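Local coordinates for NifU like protein IscU (Streptococcus pyogenes, PDB 1SU0), which probably serves as the scaffold on which iron-sulfur clusters are assembled with the cysteine desulfurase IscS and then handed to other proteins, at residues 14-17 against 18-22; 49-53 against 54-58. All blocks are in the same frame, centred on the assembly; numbering follows the deposited sequence.

Interaction 1: 14-17 against 18-22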
ATOM      1  N   VAL A  14      -4.736  10.946   6.145  1.00 24.16           N
ATOM      2  CA  VAL A  14      -5.212   9.578   6.159  1.00 24.02           C
ATOM      3  C   VAL A  14      -6.641   9.496   5.613  1.00 24.57           C
ATOM      4  O   VAL A  14      -6.957   8.610   4.829  1.00 25.80           O
ATOM      5  CB  VAL A  14      -5.194   9.006   7.561  1.00 23.94           C
ATOM      6  CG1 VAL A  14      -5.856   7.617   7.576  1.00 23.57           C
ATOM      7  CG2 VAL A  14      -3.764   8.948   8.114  1.00 23.20           C
ATOM      8  N   ALA A  15      -7.503  10.408   6.042  1.00 24.03           N
ATOM      9  CA  ALA A  15      -8.852  10.517   5.495  1.00 24.13           C
ATOM     10  C   ALA A  15      -8.896  10.709   3.983  1.00 24.22           C
ATOM     11  O   ALA A  15      -9.716  10.089   3.313  1.00 24.18           O
ATOM     12  CB  ALA A  15      -9.623  11.617   6.188  1.00 23.66           C
ATOM     13  N   ASP A  16      -8.000  11.542   3.459  1.00 24.86           N
ATOM     14  CA  ASP A  16      -7.917  11.810   2.031  1.00 25.15           C
ATOM     15  C   ASP A  16      -7.544  10.585   1.250  1.00 25.65           C
ATOM     16  O   ASP A  16      -8.000  10.420   0.128  1.00 25.99           O
ATOM     17  CB  ASP A  16      -6.858  12.882   1.746  1.00 26.12           C
ATOM     18  CG  ASP A  16      -6.759  13.253   0.248  1.00 25.75           C
ATOM     19  OD1 ASP A  16      -7.719  13.848  -0.296  1.00 22.92           O
ATOM     20  OD2 ASP A  16      -5.768  12.950  -0.458  1.00 25.86           O
ATOM     21  N   HIS A  17      -6.685   9.737   1.816  1.00 25.89           N
ATOM     22  CA  HIS A  17      -6.279   8.532   1.130  1.00 25.56           C
ATOM     23  C   HIS A  17      -7.411   7.488   1.138  1.00 25.80           C
ATOM     24  O   HIS A  17      -7.479   6.647   0.247  1.00 26.63           O
ATOM     25  CB  HIS A  17      -5.004   7.946   1.752  1.00 25.66           C
ATOM     26  CG  HIS A  17      -3.744   8.562   1.231  1.00 24.56           C
ATOM     27  ND1 HIS A  17      -3.273   8.318  -0.042  1.00 21.95           N
ATOM     28  CD2 HIS A  17      -2.844   9.391   1.816  1.00 23.32           C
ATOM     29  CE1 HIS A  17      -2.160   9.000  -0.232  1.00 23.46           C
ATOM     30  NE2 HIS A  17      -1.871   9.653   0.881  1.00 24.09           N
ATOM     31  N   SER A  18      -8.271   7.512   2.145  1.00 25.16           N
ATOM     32  CA  SER A  18      -9.341   6.519   2.247  1.00 25.02           C
ATOM     33  C   SER A  18     -10.554   6.961   1.444  1.00 25.27           C
ATOM     34  O   SER A  18     -11.209   6.154   0.820  1.00 25.60           O
ATOM     35  CB  SER A  18      -9.737   6.287   3.704  1.00 24.61           C
ATOM     36  OG  SER A  18      -9.769   7.513   4.420  1.00 25.80           O
ATOM     37  N   LYS A  19     -10.860   8.252   1.461  1.00 25.54           N
ATOM     38  CA  LYS A  19     -12.042   8.757   0.777  1.00 25.50           C
ATOM     39  C   LYS A  19     -11.763   9.024  -0.710  1.00 24.82           C
ATOM     40  O   LYS A  19     -12.585   8.718  -1.558  1.00 25.06           O
ATOM     41  CB  LYS A  19     -12.556  10.022   1.469  1.00 25.92           C
ATOM     42  CG  LYS A  19     -13.144   9.804   2.878  1.00 27.60           C
ATOM     43  CD  LYS A  19     -13.164  11.140   3.672  1.00 30.11           C
ATOM     44  CE  LYS A  19     -13.801  11.016   5.084  1.00 31.51           C
ATOM     45  NZ  LYS A  19     -13.747  12.317   5.874  1.00 30.48           N
ATOM     46  N   ARG A  20     -10.597   9.573  -1.025  1.00 24.17           N
ATOM     47  CA  ARG A  20     -10.220   9.898  -2.404  1.00 23.88           C
ATOM     48  C   ARG A  20      -8.891   9.234  -2.806  1.00 23.92           C
ATOM     49  O   ARG A  20      -7.881   9.925  -3.057  1.00 23.72           O
ATOM     50  CB  ARG A  20     -10.114  11.418  -2.548  1.00 23.86           C
ATOM     51  CG  ARG A  20      -9.991  11.932  -3.977  1.00 23.94           C
ATOM     52  CD  ARG A  20      -9.984  13.467  -4.074  1.00 24.35           C
ATOM     53  NE  ARG A  20      -8.891  13.984  -4.906  1.00 24.08           N
ATOM     54  CZ  ARG A  20      -8.999  15.004  -5.759  1.00 26.49           C
ATOM     55  NH1 ARG A  20     -10.154  15.656  -5.924  1.00 26.29           N
ATOM     56  NH2 ARG A  20      -7.938  15.384  -6.465  1.00 27.92           N
ATOM     57  N   PRO A  21      -8.887   7.898  -2.859  1.00 23.66           N
ATOM     58  CA  PRO A  21      -7.681   7.132  -3.187  1.00 23.38           C
ATOM     59  C   PRO A  21      -6.914   7.635  -4.401  1.00 23.11           C
ATOM     60  O   PRO A  21      -7.502   8.058  -5.390  1.00 22.89           O
ATOM     61  CB  PRO A  21      -8.225   5.734  -3.477  1.00 23.26           C
ATOM     62  CG  PRO A  21      -9.449   5.651  -2.655  1.00 23.88           C
ATOM     63  CD  PRO A  21     -10.037   7.009  -2.603  1.00 23.38           C
ATOM     64  N   HIS A  22      -5.594   7.565  -4.285  1.00 22.91           N
ATOM     65  CA  HIS A  22      -4.652   7.878  -5.338  1.00 22.98           C
ATOM     66  C   HIS A  22      -4.452   6.656  -6.203  1.00 23.49           C
ATOM     67  O   HIS A  22      -4.554   5.519  -5.725  1.00 23.50           O
ATOM     68  CB  HIS A  22      -3.310   8.221  -4.706  1.00 23.06           C
ATOM     69  CG  HIS A  22      -3.317   9.507  -3.960  1.00 23.14           C
ATOM     70  ND1 HIS A  22      -4.464  10.239  -3.759  1.00 22.91           N
ATOM     71  CD2 HIS A  22      -2.311  10.215  -3.398  1.00 24.42           C
ATOM     72  CE1 HIS A  22      -4.167  11.342  -3.097  1.00 24.58           C
ATOM     73  NE2 HIS A  22      -2.866  11.348  -2.860  1.00 25.62           N
TER
HETATM   74  O   HOH W   1      -7.081  12.955  -2.742  1.00 65.39           O
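His17 and His22 meet as a T-shaped (edge-to-face) pair on the close-packed side of the contact: the edge of the His17 ring is directed at the face of His22, the planes 54° apart and the centroids separated by 4.5 Å. CE1 of His17 does the touching, 3.4 Å from CD2 of His22 and set toward the rim of that ring. The His17 ring is fixed in rotation by bonds at both nitrogens, ND1 to Ser73 on helix 66-79 and NE2 to Glu111. Between the two histidines helix 8-19 comes to its C-terminal end. Lys19 N still makes a regular helical bond to Ala15 O (2.8 Å), and Arg20, the first residue to leave helical angles, donates its N-H to Asp16 O, Arg20 N lying 3.0 Å from it and above the carbonyl plane. Ser18 OG sits 2.8 Å from Ala15 O, folded back onto the helix by a chi1 of 41°, with Val14 O also within its reach. The looser, solvent side lies around Asp16 and exposed Arg20. Their side chains run alongside each other, but OD1 of Asp16 stays 4.8 Å from NE of Arg20; a water sits between, 2.6 Å from Asp16 OD2, and accepts a weak bond from Arg20 NE.

Interaction 2: 49-53 against 54-58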
ATOM      1  N   LYS A  49       1.917  -1.891 -14.102  1.00 24.75           N
ATOM      2  CA  LYS A  49       2.650  -1.790 -15.354  1.00 24.81           C
ATOM      3  C   LYS A  49       4.145  -1.644 -15.066  1.00 24.73           C
ATOM      4  O   LYS A  49       4.542  -0.876 -14.193  1.00 24.68           O
ATOM      5  CB  LYS A  49       2.140  -0.576 -16.131  1.00 24.84           C
ATOM      6  CG  LYS A  49       2.712  -0.407 -17.524  1.00 24.76           C
ATOM      7  CD  LYS A  49       2.051   0.768 -18.226  1.00 24.63           C
ATOM      8  CE  LYS A  49       2.717   1.064 -19.551  1.00 24.79           C
ATOM      9  NZ  LYS A  49       2.601  -0.084 -20.490  1.00 24.87           N
ATOM     10  N   PHE A  50       4.953  -2.414 -15.783  1.00 24.75           N
ATOM     11  CA  PHE A  50       6.406  -2.255 -15.800  1.00 24.99           C
ATOM     12  C   PHE A  50       6.831  -1.990 -17.245  1.00 24.98           C
ATOM     13  O   PHE A  50       6.399  -2.705 -18.154  1.00 25.01           O
ATOM     14  CB  PHE A  50       7.105  -3.519 -15.282  1.00 24.99           C
ATOM     15  CG  PHE A  50       6.477  -4.096 -14.046  1.00 25.72           C
ATOM     16  CD1 PHE A  50       5.360  -4.926 -14.141  1.00 25.60           C
ATOM     17  CD2 PHE A  50       6.992  -3.801 -12.780  1.00 26.03           C
ATOM     18  CE1 PHE A  50       4.773  -5.456 -13.005  1.00 25.64           C
ATOM     19  CE2 PHE A  50       6.400  -4.329 -11.630  1.00 25.64           C
ATOM     20  CZ  PHE A  50       5.294  -5.155 -11.741  1.00 25.68           C
ATOM     21  N   ASP A  51       7.643  -0.957 -17.461  1.00 24.92           N
ATOM     22  CA  ASP A  51       8.174  -0.662 -18.795  1.00 24.94           C
ATOM     23  C   ASP A  51       9.589  -1.208 -18.902  1.00 24.83           C
ATOM     24  O   ASP A  51       9.952  -1.829 -19.902  1.00 24.80           O
ATOM     25  CB  ASP A  51       8.107   0.847 -19.098  1.00 25.00           C
ATOM     26  CG  ASP A  51       9.463   1.530 -19.050  1.00 24.70           C
ATOM     27  OD1 ASP A  51      10.132   1.601 -20.100  1.00 24.51           O
ATOM     28  OD2 ASP A  51       9.933   2.034 -18.011  1.00 24.56           O
ATOM     29  N   GLU A  52      10.371  -0.969 -17.855  1.00 24.72           N
ATOM     30  CA  GLU A  52      11.698  -1.542 -17.701  1.00 24.63           C
ATOM     31  C   GLU A  52      11.546  -2.564 -16.566  1.00 24.60           C
ATOM     32  O   GLU A  52      10.496  -3.214 -16.441  1.00 24.29           O
ATOM     33  CB  GLU A  52      12.699  -0.423 -17.357  1.00 24.50           C
ATOM     34  CG  GLU A  52      14.156  -0.728 -17.672  1.00 24.43           C
ATOM     35  CD  GLU A  52      14.557  -0.374 -19.093  1.00 24.24           C
ATOM     36  OE1 GLU A  52      15.732  -0.604 -19.441  1.00 23.33           O
ATOM     37  OE2 GLU A  52      13.710   0.127 -19.862  1.00 24.15           O
ATOM     38  N   ASP A  53      12.585  -2.706 -15.744  1.00 24.62           N
ATOM     39  CA  ASP A  53      12.473  -3.391 -14.463  1.00 24.53           C
ATOM     40  C   ASP A  53      11.656  -2.525 -13.481  1.00 24.43           C
ATOM     41  O   ASP A  53      11.149  -3.022 -12.476  1.00 24.15           O
ATOM     42  CB  ASP A  53      13.881  -3.681 -13.907  1.00 24.47           C
ATOM     43  CG  ASP A  53      13.899  -4.842 -12.926  1.00 24.42           C
ATOM     44  OD1 ASP A  53      14.651  -4.760 -11.931  1.00 24.27           O
ATOM     45  OD2 ASP A  53      13.198  -5.872 -13.066  1.00 23.66           O
ATOM     46  N   LYS A  54      11.534  -1.233 -13.787  1.00 24.43           N
ATOM     47  CA  LYS A  54      10.800  -0.290 -12.954  1.00 24.69           C
ATOM     48  C   LYS A  54       9.283  -0.393 -13.131  1.00 24.66           C
ATOM     49  O   LYS A  54       8.791  -1.102 -14.007  1.00 24.54           O
ATOM     50  CB  LYS A  54      11.260   1.143 -13.255  1.00 24.85           C
ATOM     51  CG  LYS A  54      10.605   1.801 -14.480  1.00 25.08           C
ATOM     52  CD  LYS A  54      10.490   3.311 -14.302  1.00 25.54           C
ATOM     53  CE  LYS A  54       9.945   3.991 -15.550  1.00 25.57           C
ATOM     54  NZ  LYS A  54      10.977   4.090 -16.639  1.00 26.42           N
ATOM     55  N   ILE A  55       8.558   0.337 -12.288  1.00 24.71           N
ATOM     56  CA  ILE A  55       7.102   0.402 -12.353  1.00 24.72           C
ATOM     57  C   ILE A  55       6.703   1.674 -13.119  1.00 24.97           C
ATOM     58  O   ILE A  55       6.802   2.784 -12.601  1.00 24.92           O
ATOM     59  CB  ILE A  55       6.487   0.347 -10.922  1.00 24.54           C
ATOM     60  CG1 ILE A  55       6.683  -1.049 -10.319  1.00 24.12           C
ATOM     61  CG2 ILE A  55       5.003   0.704 -10.934  1.00 24.66           C
ATOM     62  CD1 ILE A  55       6.552  -1.109  -8.808  1.00 23.07           C
ATOM     63  N   GLU A  56       6.302   1.494 -14.378  1.00 25.19           N
ATOM     64  CA  GLU A  56       5.784   2.582 -15.212  1.00 25.16           C
ATOM     65  C   GLU A  56       4.575   3.215 -14.526  1.00 24.78           C
ATOM     66  O   GLU A  56       4.572   4.410 -14.232  1.00 24.47           O
ATOM     67  CB  GLU A  56       5.388   2.049 -16.607  1.00 25.43           C
ATOM     68  CG  GLU A  56       5.744   2.947 -17.797  1.00 26.06           C
ATOM     69  CD  GLU A  56       4.734   4.054 -18.076  1.00 26.93           C
ATOM     70  OE1 GLU A  56       3.583   3.983 -17.576  1.00 26.96           O
ATOM     71  OE2 GLU A  56       5.095   4.999 -18.822  1.00 27.39           O
ATOM     72  N   ASP A  57       3.557   2.398 -14.267  1.00 24.48           N
ATOM     73  CA  ASP A  57       2.323   2.872 -13.640  1.00 24.58           C
ATOM     74  C   ASP A  57       1.637   1.791 -12.787  1.00 24.48           C
ATOM     75  O   ASP A  57       1.933   0.596 -12.912  1.00 24.53           O
ATOM     76  CB  ASP A  57       1.355   3.426 -14.707  1.00 24.45           C
ATOM     77  CG  ASP A  57       0.406   4.503 -14.154  1.00 24.42           C
ATOM     78  OD1 ASP A  57      -0.718   4.640 -14.690  1.00 24.49           O
ATOM     79  OD2 ASP A  57       0.689   5.253 -13.189  1.00 23.60           O
ATOM     80  N   ILE A  58       0.723   2.241 -11.926  1.00 24.26           N
ATOM     81  CA  ILE A  58       0.018   1.383 -10.970  1.00 23.98           C
ATOM     82  C   ILE A  58      -1.372   1.933 -10.638  1.00 24.30           C
ATOM     83  O   ILE A  58      -1.589   3.149 -10.635  1.00 23.97           O
ATOM     84  CB  ILE A  58       0.865   1.230  -9.683  1.00 24.02           C
ATOM     85  CG1 ILE A  58       0.287   0.168  -8.760  1.00 22.70           C
ATOM     86  CG2 ILE A  58       1.054   2.584  -8.953  1.00 23.45           C
ATOM     87  CD1 ILE A  58       1.284  -0.271  -7.703  1.00 22.40           C
TER
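The beta hairpin of strands 43-50 and 55-63 turns here, with Lys49 and Asp57 facing each other across it. Lys49 N donates to Asp57 O at 2.8 Å, with an N-H...O angle of 161°, whereas the return bond from Asp57 N to Lys49 O is long and weak. Two CA-H...O contacts add to this, Ile55 CA to Lys49 O and Phe50 CA to Lys54 O. The irregularity has a name: Glu56 and Asp57 both face Lys49, a classic beta bulge, in which one residue on strand 43-50 is matched by two on its partner. Glu56 lies beside Lys49, pointing the same way, but the contact is made by the lysine methylenes, with Lys49 CD 3.6 Å from Glu56 OE1. The charged ends remain apart, Lys49 NZ being 5.1 Å from Glu56 OE1. In the turn the pairing of charges is direct. Asp51 OD2 and Lys54 NZ form a salt bridge at 2.7 Å, the ammonium arriving nearly along the C-O axis. Bends at chi2 and chi4 (-76°) curl the Lys54 chain back to that oxygen, bringing Lys54 CE to 3.1 Å from Asp51 OD2. CB of Asp51 packs 3.4 Å from CG of Glu56, whose side chain crosses at about a right angle. Phe50 and Ile55 supply the apolar component. They run alongside each other, with ring atom CE2 of Phe50 3.5 Å from CG1 of Ile55, while Lys54 O lies at the ring's edge, 3.5 Å from CD2 of Phe50. Ile55 is buried and also touches Val48, and Ile58, just beyond the contact on the same strand, touches Met75, Thr76 and Val79 of helix 66-79.

In the fold
Each interaction is a surface contact inside its own uninterrupted run of chain, with one buried residue among those that touch, His17 in interaction 1 and Ile55 in interaction 2. Interaction 1 finishes a helix, and its polar histidine is tied to helix 66-79; interaction 2 finishes a hairpin, and the strand that follows it packs on the same helix through Ile58. Aromatic, backbone and water-mediated contacts dominate the first, while a direct salt bridge and apolar packing mark the second. Their centres lie about 23 Å apart. Interaction 1 is the one near the metal site, the side chain of Ser18 being about 11 Å from the bound zinc; interaction 2 lies away from it.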